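Local coordinates for protein CHAD domain (Ricinus communis, PDB 6QV5) that probably binds inorganic polyphosphate through an all-helical CHAD domain, and carries a zinc ion in the crystal, at residues A[29-34]-A[162-167]; A[85-90]-A[146-151]; A[187-192]-A[204-209]; A[252-257]-A[270-275]. All coordinates share one frame; numbering follows the deposited sequence. Where two conformers were deposited one is given.

Overall arrangement
Following the chain from its N terminus, helix 26-42 opens the longest loop, which contact 1 closes 128 residues later at the C-terminal end of helix 147-163. Contact 2 is nested inside that loop: it joins helix 82-108 to the start of the same helix 147-163, so the two contacts fix both ends of one helix, their centres about 21 Å apart. Contacts 3 and 4 follow in series and close much shorter loops between consecutive helices, 171-192 with 198-217 and 224-260 with 265-281. No two contacts cross. Contacts 1 and 4, about 45 Å apart between centres, lie on opposite sides of the chain's centre, as do contacts 2 and 3.

Contact 1 of 4, residues A[29-34]-A[162-167]; sequences AFPAIL and ETAPLL
Phe-30 and Leu-167 meet ring to methyl where the first long helix of this all-helical CHAD fold, 26-42, packs against the C-terminal end of helix 147-163. The contact is wholly apolar across the two segments. CD1 of Leu-167 lies over one face of the phenyl ring, 4.0 Å from the centroid of Phe-30 and 26° off the ring normal, a CH-pi contact displaced toward the rim. That methyl comes closest to the ring at its root, with Leu-167 CD1 3.6 Å from Phe-30 CG, and the two side chains cross at about a right angle. Ala-164 approaches the ring obliquely, its CA 3.9 Å from Phe-30 CD2. The ring reaches the second segment because Phe-30 carries CG opposite its own backbone N (chi1 173°). Beside it Pro-31 adds a smaller patch, while Thr-163 brushes the ring with CB and turns its hydroxyl to the carbonyl of Trp-159, one turn back in its own helix.

Further out, Leu-34, one turn along from Phe-30, lays CD1 over the opposite face, so the phenyl group is held between two leucine methyls. Phe-74 meets Phe-30 edge-to-face, and Ala-78 touches it as well. Pro-31 and Leu-34 also pack on Met-160, which extends the interface back along helix 147-163. The proline, whose N has no bond to the turn before, kinks helix 26-42 just here, and its CG rests 4.0 Å from Ala-164 CB.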
loop_
_atom_site.group_PDB
_atom_site.type_symbol
_atom_site.label_atom_id
_atom_site.label_comp_id
_atom_site.label_asym_id
_atom_site.label_seq_id
_atom_site.Cartn_x
_atom_site.Cartn_y
_atom_site.Cartn_z
ATOM N N ALA A 29 -4.316 -21.311 -7.075
ATOM C CA ALA A 29 -4.387 -19.850 -7.007
ATOM C C ALA A 29 -3.652 -19.276 -5.794
ATOM O O ALA A 29 -2.872 -18.339 -5.956
ATOM C CB ALA A 29 -5.837 -19.390 -7.014
ATOM N N PHE A 30 -3.899 -19.839 -4.589
ATOM C CA PHE A 30 -3.287 -19.438 -3.314
ATOM C C PHE A 30 -1.740 -19.373 -3.375
ATOM O O PHE A 30 -1.211 -18.308 -3.051
ATOM C CB PHE A 30 -3.793 -20.339 -2.171
ATOM C CG PHE A 30 -3.152 -20.196 -0.811
ATOM C CD1 PHE A 30 -3.640 -19.279 0.113
ATOM C CD2 PHE A 30 -2.130 -21.051 -0.412
ATOM C CE1 PHE A 30 -3.080 -19.181 1.390
ATOM C CE2 PHE A 30 -1.563 -20.946 0.861
ATOM C CZ PHE A 30 -2.048 -20.018 1.757
ATOM N N PRO A 31 -0.988 -20.424 -3.814
ATOM C CA PRO A 31 0.478 -20.281 -3.878
ATOM C C PRO A 31 0.950 -19.379 -5.021
ATOM O O PRO A 31 2.055 -18.845 -4.944
ATOM C CB PRO A 31 0.970 -21.721 -4.038
ATOM C CG PRO A 31 -0.135 -22.419 -4.721
ATOM C CD PRO A 31 -1.408 -21.774 -4.253
ATOM N N ALA A 32 0.121 -19.211 -6.073
ATOM C CA ALA A 32 0.435 -18.352 -7.216
ATOM C C ALA A 32 0.299 -16.875 -6.836
ATOM O O ALA A 32 1.136 -16.072 -7.244
ATOM C CB ALA A 32 -0.463 -18.683 -8.396
ATOM N N ILE A 33 -0.743 -16.529 -6.039
ATOM C CA ILE A 33 -1.027 -15.175 -5.544
ATOM C C ILE A 33 0.035 -14.756 -4.517
ATOM O O ILE A 33 0.637 -13.689 -4.670
ATOM C CB ILE A 33 -2.490 -15.059 -4.999
ATOM C CG1 ILE A 33 -3.513 -15.069 -6.155
ATOM C CG2 ILE A 33 -2.687 -13.817 -4.102
ATOM C CD1 ILE A 33 -4.894 -15.578 -5.802
ATOM N N LEU A 34 0.265 -15.597 -3.482
ATOM C CA LEU A 34 1.251 -15.324 -2.433
ATOM C C LEU A 34 2.686 -15.353 -2.948
ATOM O O LEU A 34 3.510 -14.565 -2.485
ATOM C CB LEU A 34 1.080 -16.257 -1.224
ATOM C CG LEU A 34 -0.138 -16.023 -0.322
ATOM C CD1 LEU A 34 -0.207 -17.078 0.744
ATOM C CD2 LEU A 34 -0.095 -14.650 0.352
ATOM N N GLU A 162 2.818 -25.638 2.357
ATOM C CA GLU A 162 2.220 -26.648 3.235
ATOM C C GLU A 162 0.687 -26.529 3.275
ATOM O O GLU A 162 -0.001 -27.550 3.227
ATOM C CB GLU A 162 2.817 -26.565 4.653
ATOM C CG GLU A 162 2.481 -27.760 5.537
ATOM C CD GLU A 162 3.068 -27.787 6.938
ATOM O OE1 GLU A 162 3.509 -26.725 7.437
ATOM O OE2 GLU A 162 3.076 -28.883 7.545
ATOM N N THR A 163 0.163 -25.291 3.365
ATOM C CA THR A 163 -1.275 -25.018 3.444
ATOM C C THR A 163 -1.976 -25.098 2.071
ATOM O O THR A 163 -3.181 -25.357 2.032
ATOM C CB THR A 163 -1.546 -23.681 4.170
ATOM O OG1 THR A 163 -0.543 -23.451 5.160
ATOM C CG2 THR A 163 -2.910 -23.650 4.843
ATOM N N ALA A 164 -1.229 -24.891 0.961
ATOM C CA ALA A 164 -1.753 -24.911 -0.412
ATOM C C ALA A 164 -2.563 -26.179 -0.794
ATOM O O ALA A 164 -3.693 -25.991 -1.239
ATOM C CB ALA A 164 -0.641 -24.665 -1.424
ATOM N N PRO A 165 -2.089 -27.448 -0.622
ATOM C CA PRO A 165 -2.934 -28.592 -1.025
ATOM C C PRO A 165 -4.129 -28.879 -0.109
ATOM O O PRO A 165 -5.009 -29.654 -0.487
ATOM C CB PRO A 165 -1.949 -29.762 -1.066
ATOM C CG PRO A 165 -0.911 -29.408 -0.075
ATOM C CD PRO A 165 -0.781 -27.913 -0.106
ATOM N N LEU A 166 -4.168 -28.246 1.078
ATOM C CA LEU A 166 -5.225 -28.413 2.083
ATOM C C LEU A 166 -6.505 -27.610 1.774
ATOM O O LEU A 166 -7.514 -27.793 2.460
ATOM C CB LEU A 166 -4.699 -28.055 3.495
ATOM C CG LEU A 166 -3.360 -28.667 3.950
ATOM C CD1 LEU A 166 -2.866 -28.007 5.222
ATOM C CD2 LEU A 166 -3.464 -30.169 4.155
ATOM N N LEU A 167 -6.467 -26.734 0.750
ATOM C CA LEU A 167 -7.606 -25.891 0.373
ATOM C C LEU A 167 -8.543 -26.553 -0.635
ATOM O O LEU A 167 -8.085 -27.131 -1.623
ATOM C CB LEU A 167 -7.148 -24.506 -0.121
ATOM C CG LEU A 167 -6.210 -23.703 0.796
ATOM C CD1 LEU A 167 -5.781 -22.432 0.133
ATOM C CD2 LEU A 167 -6.858 -23.378 2.135
#

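Contact 2 of 4, residues A[85-90]-A[146-151]; sequences QDDISW and SPRYTR
Arg-148 crosses from the first turn of helix 147-163 to helix 82-108 and there serves two partners at once, Asp-87 and Trp-90. Its polar edge goes to the carboxylate. NE and NH2 both donate from one side of the guanidinium to the same oxygen: Arg-148 NE to Asp-87 OD1 is 2.8 Å with an N-H...O angle of 156°, and Arg-148 NH2 to Asp-87 OD1 is longer, 3.1 Å, and less straight. OD1 lies in the guanidinium plane, with the carboxylate turned 85° from it. NH2 uses the anti lone pair of OD1, while NE meets the same side from well out of the carboxylate plane.

The flat face of the same group lies on the indole of Trp-90, planes 10° apart, giving a cation-pi contact of 3.8 Å from Arg-148 CZ to the centroid of the five-membered ring. An extended chain from CG to NE lets the aliphatic part follow the ring, placing Arg-148 CD 3.6 Å from the centroid of the six-membered ring of Trp-90.

Ser-146, the N-cap residue, stands at the edge of the indole, but its hydroxyl bonds to the carbonyl of Ala-143. Tyr-149 touches Trp-90 with CB and sends OH to Glu-45. In this surface contact of the helical CHAD fold, stacking and salt bridge together restrict rotation of the guanidinium, whose positive charge is probably partly offset by Asp-87.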
loop_
_atom_site.group_PDB
_atom_site.type_symbol
_atom_site.label_atom_id
_atom_site.label_comp_id
_atom_site.label_asym_id
_atom_site.label_seq_id
_atom_site.Cartn_x
_atom_site.Cartn_y
_atom_site.Cartn_z
ATOM N N GLN A 85 2.677 -12.811 11.297
ATOM C CA GLN A 85 1.907 -11.567 11.189
ATOM C C GLN A 85 2.576 -10.407 11.935
ATOM O O GLN A 85 2.471 -9.263 11.491
ATOM C CB GLN A 85 0.458 -11.770 11.662
ATOM C CG GLN A 85 -0.391 -12.576 10.683
ATOM C CD GLN A 85 -1.828 -12.684 11.126
ATOM O OE1 GLN A 85 -2.177 -13.487 11.997
ATOM N NE2 GLN A 85 -2.693 -11.881 10.528
ATOM N N ASP A 86 3.285 -10.707 13.048
ATOM C CA ASP A 86 4.026 -9.721 13.840
ATOM C C ASP A 86 5.261 -9.248 13.068
ATOM O O ASP A 86 5.583 -8.059 13.100
ATOM C CB ASP A 86 4.447 -10.307 15.204
ATOM C CG ASP A 86 3.314 -10.656 16.158
ATOM O OD1 ASP A 86 2.191 -10.130 15.973
ATOM O OD2 ASP A 86 3.553 -11.446 17.096
ATOM N N ASP A 87 5.941 -10.183 12.367
ATOM C CA ASP A 87 7.131 -9.902 11.562
ATOM C C ASP A 87 6.787 -9.153 10.267
ATOM O O ASP A 87 7.599 -8.352 9.802
ATOM C CB ASP A 87 7.920 -11.189 11.271
ATOM C CG ASP A 87 8.427 -11.927 12.498
ATOM O OD1 ASP A 87 8.934 -11.259 13.429
ATOM O OD2 ASP A 87 8.341 -13.172 12.518
ATOM N N ILE A 88 5.587 -9.409 9.695
ATOM C CA ILE A 88 5.086 -8.731 8.489
ATOM C C ILE A 88 4.788 -7.267 8.851
ATOM O O ILE A 88 5.131 -6.363 8.084
ATOM C CB ILE A 88 3.865 -9.480 7.869
ATOM C CG1 ILE A 88 4.315 -10.802 7.206
ATOM C CG2 ILE A 88 3.093 -8.606 6.858
ATOM C CD1 ILE A 88 3.270 -11.906 7.188
ATOM N N SER A 89 4.201 -7.047 10.048
ATOM C CA SER A 89 3.888 -5.726 10.596
ATOM C C SER A 89 5.170 -4.937 10.869
ATOM O O SER A 89 5.199 -3.730 10.632
ATOM C CB SER A 89 3.053 -5.853 11.866
ATOM O OG SER A 89 1.796 -6.447 11.585
ATOM N N TRP A 90 6.235 -5.631 11.331
ATOM C CA TRP A 90 7.555 -5.055 11.595
ATOM C C TRP A 90 8.205 -4.613 10.276
ATOM O O TRP A 90 8.717 -3.498 10.201
ATOM C CB TRP A 90 8.445 -6.056 12.363
ATOM C CG TRP A 90 9.919 -5.784 12.268
ATOM C CD1 TRP A 90 10.624 -4.830 12.940
ATOM C CD2 TRP A 90 10.863 -6.472 11.435
ATOM N NE1 TRP A 90 11.951 -4.881 12.579
ATOM C CE2 TRP A 90 12.125 -5.878 11.655
ATOM C CE3 TRP A 90 10.762 -7.529 10.514
ATOM C CZ2 TRP A 90 13.281 -6.315 10.998
ATOM C CZ3 TRP A 90 11.906 -7.956 9.859
ATOM C CH2 TRP A 90 13.148 -7.356 10.107
ATOM N N SER A 146 19.161 -8.214 8.535
ATOM C CA SER A 146 18.984 -8.901 9.812
ATOM C C SER A 146 18.403 -10.310 9.606
ATOM O O SER A 146 17.632 -10.500 8.660
ATOM C CB SER A 146 18.087 -8.082 10.741
ATOM O OG SER A 146 16.721 -8.141 10.368
ATOM N N PRO A 147 18.728 -11.305 10.477
ATOM C CA PRO A 147 18.167 -12.656 10.290
ATOM C C PRO A 147 16.643 -12.735 10.415
ATOM O O PRO A 147 16.057 -13.684 9.900
ATOM C CB PRO A 147 18.876 -13.495 11.364
ATOM C CG PRO A 147 20.076 -12.694 11.762
ATOM C CD PRO A 147 19.635 -11.271 11.642
ATOM N N ARG A 148 16.005 -11.732 11.064
ATOM C CA ARG A 148 14.552 -11.652 11.252
ATOM C C ARG A 148 13.806 -11.603 9.909
ATOM O O ARG A 148 12.757 -12.237 9.776
ATOM C CB ARG A 148 14.179 -10.440 12.127
ATOM C CG ARG A 148 12.761 -10.512 12.687
ATOM C CD ARG A 148 12.355 -9.266 13.445
ATOM N NE ARG A 148 10.945 -9.330 13.833
ATOM C CZ ARG A 148 10.323 -8.423 14.581
ATOM N NH1 ARG A 148 10.982 -7.366 15.040
ATOM N NH2 ARG A 148 9.039 -8.569 14.879
ATOM N N TYR A 149 14.355 -10.868 8.919
ATOM C CA TYR A 149 13.754 -10.746 7.592
ATOM C C TYR A 149 13.848 -12.039 6.776
ATOM O O TYR A 149 12.830 -12.496 6.251
ATOM C CB TYR A 149 14.345 -9.556 6.809
ATOM C CG TYR A 149 13.894 -9.510 5.364
ATOM C CD1 TYR A 149 12.592 -9.150 5.030
ATOM C CD2 TYR A 149 14.755 -9.876 4.333
ATOM C CE1 TYR A 149 12.164 -9.133 3.704
ATOM C CE2 TYR A 149 14.338 -9.863 3.004
ATOM C CZ TYR A 149 13.042 -9.487 2.695
ATOM O OH TYR A 149 12.619 -9.477 1.390
ATOM N N THR A 150 15.071 -12.596 6.636
ATOM C CA THR A 150 15.336 -13.813 5.863
ATOM C C THR A 150 14.579 -15.021 6.417
ATOM O O THR A 150 14.095 -15.834 5.628
ATOM C CB THR A 150 16.836 -14.068 5.707
ATOM O OG1 THR A 150 17.458 -14.012 6.989
ATOM C CG2 THR A 150 17.498 -13.077 4.753
ATOM N N ARG A 151 14.436 -15.113 7.759
ATOM C CA ARG A 151 13.677 -16.186 8.407
ATOM C C ARG A 151 12.193 -16.058 8.077
ATOM O O ARG A 151 11.559 -17.064 7.781
ATOM C CB ARG A 151 13.897 -16.213 9.930
ATOM C CG ARG A 151 15.207 -16.869 10.336
ATOM C CD ARG A 151 15.319 -17.077 11.832
ATOM N NE ARG A 151 14.652 -18.306 12.264
ATOM C CZ ARG A 151 14.738 -18.820 13.487
ATOM N NH1 ARG A 151 14.101 -19.944 13.787
ATOM N NH2 ARG A 151 15.467 -18.217 14.418
#

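Contact 3 of 4, residues A[187-192]-A[204-209]; sequences LKRAAR and TRIATK
Arg-189 faces Thr-204, Ile-206 and Ala-207 where helices 171-192 and 198-217 of the CHAD domain run nearly antiparallel, as consecutive helices of a hairpin. The segment axes approach to 9.1 Å at an angle of 158°, and the backbones are nearest where Arg-189 passes Thr-204, their CA atoms 5.3 Å apart.

Van der Waals packing is led by the long arginine chain. Extended from CG to NE, it runs out toward the second helix, so that Arg-189 CD is 4.0 Å from Ala-207 CB. Ile-206 touches the polar end at its edge, with CD1 3.5 Å from Arg-189 NH1. Its CG1 sits between its own backbone N and carbonyl carbon (chi1 64°), which brings that branch to the arginine. Ala-190 adds a looser touch on the methyl of Thr-204.

Of the polar groups, Thr-204 OG1 is 3.1 Å from Arg-189 O but hydrogen-bonds within its own helix, to the carbonyl of Ser-200, whereas Arg-189 NH1 crosses to the carbonyl of Arg-203. Along the second helix, the hydroxyl and amide of Thr-208 reach Thr-204 O from opposite faces of its plane.

Chemically, the arginine joins the helices twice over, its methylenes through packing and its charged end through a backbone carbonyl.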
loop_
_atom_site.group_PDB
_atom_site.type_symbol
_atom_site.label_atom_id
_atom_site.label_comp_id
_atom_site.label_asym_id
_atom_site.label_seq_id
_atom_site.Cartn_x
_atom_site.Cartn_y
_atom_site.Cartn_z
ATOM N N LEU A 187 -18.548 0.184 -1.382
ATOM C CA LEU A 187 -19.761 0.980 -1.578
ATOM C C LEU A 187 -20.359 1.471 -0.259
ATOM O O LEU A 187 -20.815 2.613 -0.195
ATOM C CB LEU A 187 -20.796 0.188 -2.396
ATOM C CG LEU A 187 -21.000 0.617 -3.857
ATOM C CD1 LEU A 187 -19.759 0.354 -4.709
ATOM C CD2 LEU A 187 -22.186 -0.101 -4.469
ATOM N N LYS A 188 -20.334 0.620 0.794
ATOM C CA LYS A 188 -20.840 0.944 2.132
ATOM C C LYS A 188 -19.992 2.048 2.771
ATOM O O LYS A 188 -20.548 3.004 3.311
ATOM C CB LYS A 188 -20.844 -0.309 3.027
ATOM C CG LYS A 188 -21.741 -0.206 4.260
ATOM C CD LYS A 188 -21.258 -1.095 5.411
ATOM C CE LYS A 188 -21.647 -2.550 5.272
ATOM N NZ LYS A 188 -21.106 -3.375 6.384
ATOM N N ARG A 189 -18.651 1.917 2.691
ATOM C CA ARG A 189 -17.692 2.881 3.236
ATOM C C ARG A 189 -17.709 4.210 2.482
ATOM O O ARG A 189 -17.499 5.252 3.100
ATOM C CB ARG A 189 -16.278 2.288 3.292
ATOM C CG ARG A 189 -16.096 1.298 4.433
ATOM C CD ARG A 189 -14.815 0.508 4.297
ATOM N NE ARG A 189 -14.626 -0.403 5.425
ATOM C CZ ARG A 189 -13.471 -0.982 5.741
ATOM N NH1 ARG A 189 -12.383 -0.749 5.016
ATOM N NH2 ARG A 189 -13.394 -1.795 6.785
ATOM N N ALA A 190 -17.984 4.177 1.162
ATOM C CA ALA A 190 -18.077 5.375 0.322
ATOM C C ALA A 190 -19.373 6.149 0.610
ATOM O O ALA A 190 -19.409 7.367 0.423
ATOM C CB ALA A 190 -18.004 4.994 -1.147
ATOM N N ALA A 191 -20.426 5.439 1.072
ATOM C CA ALA A 191 -21.728 6.010 1.431
ATOM C C ALA A 191 -21.714 6.559 2.865
ATOM O O ALA A 191 -22.248 7.643 3.105
ATOM C CB ALA A 191 -22.822 4.963 1.277
ATOM N N ARG A 192 -21.086 5.816 3.808
ATOM C CA ARG A 192 -20.948 6.192 5.221
ATOM C C ARG A 192 -19.964 7.359 5.407
ATOM O O ARG A 192 -19.977 8.014 6.452
ATOM C CB ARG A 192 -20.506 4.976 6.060
ATOM C CG ARG A 192 -21.621 4.333 6.886
ATOM C CD ARG A 192 -22.445 3.319 6.107
ATOM N NE ARG A 192 -23.284 2.513 6.997
ATOM C CZ ARG A 192 -24.264 1.709 6.592
ATOM N NH1 ARG A 192 -24.553 1.600 5.301
ATOM N NH2 ARG A 192 -24.968 1.016 7.476
ATOM N N THR A 204 -12.380 4.144 3.302
ATOM C CA THR A 204 -12.707 4.149 1.874
ATOM C C THR A 204 -11.438 3.898 1.044
ATOM O O THR A 204 -11.481 3.082 0.118
ATOM C CB THR A 204 -13.447 5.449 1.492
ATOM O OG1 THR A 204 -14.551 5.638 2.379
ATOM C CG2 THR A 204 -13.951 5.446 0.050
ATOM N N ARG A 205 -10.318 4.588 1.400
ATOM C CA ARG A 205 -9.015 4.483 0.743
ATOM C C ARG A 205 -8.461 3.046 0.805
ATOM O O ARG A 205 -7.912 2.555 -0.184
ATOM C CB ARG A 205 -8.042 5.491 1.383
ATOM C CG ARG A 205 -6.686 5.636 0.694
ATOM C CD ARG A 205 -5.899 6.836 1.209
ATOM N NE ARG A 205 -5.747 6.841 2.667
ATOM C CZ ARG A 205 -4.746 6.264 3.325
ATOM N NH1 ARG A 205 -3.785 5.628 2.664
ATOM N NH2 ARG A 205 -4.696 6.319 4.649
ATOM N N ILE A 206 -8.597 2.382 1.975
ATOM C CA ILE A 206 -8.094 1.013 2.152
ATOM C C ILE A 206 -9.010 -0.001 1.441
ATOM O O ILE A 206 -8.506 -0.990 0.910
ATOM C CB ILE A 206 -7.761 0.616 3.622
ATOM C CG1 ILE A 206 -9.003 0.618 4.543
ATOM C CG2 ILE A 206 -6.631 1.489 4.188
ATOM C CD1 ILE A 206 -8.993 -0.472 5.624
ATOM N N ALA A 207 -10.337 0.276 1.383
ATOM C CA ALA A 207 -11.320 -0.563 0.679
ATOM C C ALA A 207 -11.048 -0.511 -0.829
ATOM O O ALA A 207 -11.252 -1.504 -1.529
ATOM C CB ALA A 207 -12.733 -0.083 0.973
ATOM N N THR A 208 -10.552 0.648 -1.305
ATOM C CA THR A 208 -10.159 0.917 -2.686
ATOM C C THR A 208 -8.884 0.122 -3.022
ATOM O O THR A 208 -8.790 -0.438 -4.116
ATOM C CB THR A 208 -9.986 2.433 -2.875
ATOM O OG1 THR A 208 -11.224 3.088 -2.593
ATOM C CG2 THR A 208 -9.543 2.803 -4.264
ATOM N N LYS A 209 -7.913 0.079 -2.080
ATOM C CA LYS A 209 -6.650 -0.649 -2.226
ATOM C C LYS A 209 -6.885 -2.161 -2.214
ATOM O O LYS A 209 -6.361 -2.858 -3.086
ATOM C CB LYS A 209 -5.648 -0.249 -1.127
ATOM C CG LYS A 209 -4.715 0.887 -1.522
ATOM C CD LYS A 209 -3.646 1.113 -0.460
ATOM C CE LYS A 209 -2.637 2.157 -0.871
ATOM N NZ LYS A 209 -1.619 2.385 0.188
#

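Contact 4 of 4, residues A[252-257]-A[270-275]; sequences RLLQEL and FARGYL
A buried helix-helix contact, apolar round Leu-254 and polar at the Gln-255 side, joins the later part of helix 224-260 to helix 265-281, with Leu-254 and Arg-272 at its middle. Leu-254 uses both ends of its side chain. Its CB rests 3.8 Å from CG of Arg-272, while its CD1 lies 3.9 Å from Ala-271 CB and equally far from Leu-275 CD1. The two leucine side chains cross at about a right angle.

The helices form an antiparallel hairpin in the all-helical CHAD protein, their segment axes 9.8 Å apart and at 160°. Helices 82-108 and 122-145 pack against the same pair: Leu-257 of helix 224-260 meets Trp-101 and Leu-128, while Leu-275 meets Thr-108 and Ala-271 meets Leu-125.

Arg-272 bends at its third side-chain torsion (chi3 73°), turning one face of the guanidinium to Gln-255. There Gln-255 OE1 stands 3.1 Å above the guanidinium plane of Arg-272, near NH1 but at a poor angle for a hydrogen bond; the amide and guanidinium planes are 69° apart. The arginine's hydrogen bonds go to both helices: NH1 to Gln-269 OE1 within its own, NE across to the carbonyl of Gly-251. Gln-255 also packs through its aliphatic root, with CB 3.5 Å from Arg-272 NE.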
loop_
_atom_site.group_PDB
_atom_site.type_symbol
_atom_site.label_atom_id
_atom_site.label_comp_id
_atom_site.label_asym_id
_atom_site.label_seq_id
_atom_site.Cartn_x
_atom_site.Cartn_y
_atom_site.Cartn_z
ATOM N N ARG A 252 2.375 15.339 10.501
ATOM C CA ARG A 252 2.724 14.442 11.604
ATOM C C ARG A 252 4.249 14.240 11.656
ATOM O O ARG A 252 4.830 14.325 12.740
ATOM C CB ARG A 252 1.983 13.097 11.445
ATOM C CG ARG A 252 2.256 12.077 12.555
ATOM C CD ARG A 252 1.667 10.704 12.260
ATOM N NE ARG A 252 2.213 10.093 11.042
ATOM C CZ ARG A 252 3.319 9.357 10.991
ATOM N NH1 ARG A 252 4.029 9.131 12.091
ATOM N NH2 ARG A 252 3.729 8.844 9.838
ATOM N N LEU A 253 4.887 13.987 10.489
ATOM C CA LEU A 253 6.335 13.776 10.366
ATOM C C LEU A 253 7.145 15.018 10.726
ATOM O O LEU A 253 8.173 14.892 11.393
ATOM C CB LEU A 253 6.727 13.286 8.956
ATOM C CG LEU A 253 6.301 11.874 8.531
ATOM C CD1 LEU A 253 6.640 11.633 7.076
ATOM C CD2 LEU A 253 6.957 10.798 9.389
ATOM N N LEU A 254 6.690 16.211 10.288
ATOM C CA LEU A 254 7.371 17.476 10.570
ATOM C C LEU A 254 7.262 17.884 12.039
ATOM O O LEU A 254 8.253 18.349 12.600
ATOM C CB LEU A 254 6.909 18.604 9.634
ATOM C CG LEU A 254 7.361 18.515 8.169
ATOM C CD1 LEU A 254 6.492 19.378 7.280
ATOM C CD2 LEU A 254 8.832 18.886 8.003
ATOM N N GLN A 255 6.084 17.668 12.673
ATOM C CA GLN A 255 5.853 17.956 14.097
ATOM C C GLN A 255 6.784 17.093 14.974
ATOM O O GLN A 255 7.303 17.587 15.978
ATOM C CB GLN A 255 4.363 17.772 14.466
ATOM C CG GLN A 255 3.989 18.030 15.937
ATOM C CD GLN A 255 4.357 19.407 16.442
ATOM O OE1 GLN A 255 3.730 20.416 16.098
ATOM N NE2 GLN A 255 5.379 19.475 17.283
ATOM N N GLU A 256 7.025 15.829 14.557
ATOM C CA GLU A 256 7.937 14.889 15.220
ATOM C C GLU A 256 9.383 15.369 15.046
ATOM O O GLU A 256 10.181 15.261 15.979
ATOM C CB GLU A 256 7.780 13.476 14.638
ATOM C CG GLU A 256 6.585 12.709 15.180
ATOM C CD GLU A 256 6.272 11.397 14.484
ATOM O OE1 GLU A 256 7.218 10.630 14.187
ATOM O OE2 GLU A 256 5.073 11.128 14.248
ATOM N N LEU A 257 9.706 15.913 13.849
ATOM C CA LEU A 257 11.019 16.460 13.497
ATOM C C LEU A 257 11.297 17.750 14.287
ATOM O O LEU A 257 12.448 18.004 14.635
ATOM C CB LEU A 257 11.105 16.706 11.973
ATOM C CG LEU A 257 12.431 17.229 11.390
ATOM C CD1 LEU A 257 13.502 16.149 11.375
ATOM C CD2 LEU A 257 12.230 17.763 9.989
ATOM N N PHE A 270 6.592 26.762 9.375
ATOM C CA PHE A 270 6.240 27.418 8.115
ATOM C C PHE A 270 5.664 26.391 7.141
ATOM O O PHE A 270 4.638 26.656 6.512
ATOM C CB PHE A 270 7.456 28.142 7.498
ATOM C CG PHE A 270 7.133 28.947 6.258
ATOM C CD1 PHE A 270 6.708 30.265 6.357
ATOM C CD2 PHE A 270 7.247 28.381 4.992
ATOM C CE1 PHE A 270 6.395 31.004 5.210
ATOM C CE2 PHE A 270 6.926 29.117 3.847
ATOM C CZ PHE A 270 6.507 30.424 3.964
ATOM N N ALA A 271 6.327 25.219 7.028
ATOM C CA ALA A 271 5.913 24.110 6.173
ATOM C C ALA A 271 4.608 23.504 6.689
ATOM O O ALA A 271 3.716 23.225 5.891
ATOM C CB ALA A 271 7.004 23.051 6.122
ATOM N N ARG A 272 4.486 23.343 8.026
ATOM C CA ARG A 272 3.302 22.797 8.697
ATOM C C ARG A 272 2.085 23.699 8.519
ATOM O O ARG A 272 0.983 23.193 8.320
ATOM C CB ARG A 272 3.575 22.532 10.185
ATOM C CG ARG A 272 4.369 21.254 10.437
ATOM C CD ARG A 272 4.401 20.859 11.902
ATOM N NE ARG A 272 3.109 20.338 12.359
ATOM C CZ ARG A 272 2.312 20.955 13.225
ATOM N NH1 ARG A 272 2.667 22.121 13.752
ATOM N NH2 ARG A 272 1.155 20.410 13.573
ATOM N N GLY A 273 2.305 25.014 8.569
ATOM C CA GLY A 273 1.269 26.019 8.367
ATOM C C GLY A 273 0.728 25.974 6.952
ATOM O O GLY A 273 -0.489 25.995 6.754
ATOM N N TYR A 274 1.645 25.852 5.965
ATOM C CA TYR A 274 1.349 25.756 4.532
ATOM C C TYR A 274 0.554 24.489 4.210
ATOM O O TYR A 274 -0.406 24.555 3.439
ATOM C CB TYR A 274 2.655 25.791 3.710
ATOM C CG TYR A 274 2.465 26.117 2.242
ATOM C CD1 TYR A 274 2.714 27.398 1.754
ATOM C CD2 TYR A 274 2.081 25.135 1.330
ATOM C CE1 TYR A 274 2.560 27.700 0.401
ATOM C CE2 TYR A 274 1.915 25.428 -0.023
ATOM C CZ TYR A 274 2.156 26.711 -0.483
ATOM O OH TYR A 274 1.997 27.001 -1.816
ATOM N N LEU A 275 0.956 23.346 4.792
ATOM C CA LEU A 275 0.313 22.053 4.566
ATOM C C LEU A 275 -1.048 21.926 5.250
ATOM O O LEU A 275 -1.944 21.304 4.678
ATOM C CB LEU A 275 1.246 20.890 4.943
ATOM C CG LEU A 275 2.504 20.738 4.080
ATOM C CD1 LEU A 275 3.582 19.982 4.817
ATOM C CD2 LEU A 275 2.197 20.086 2.745
#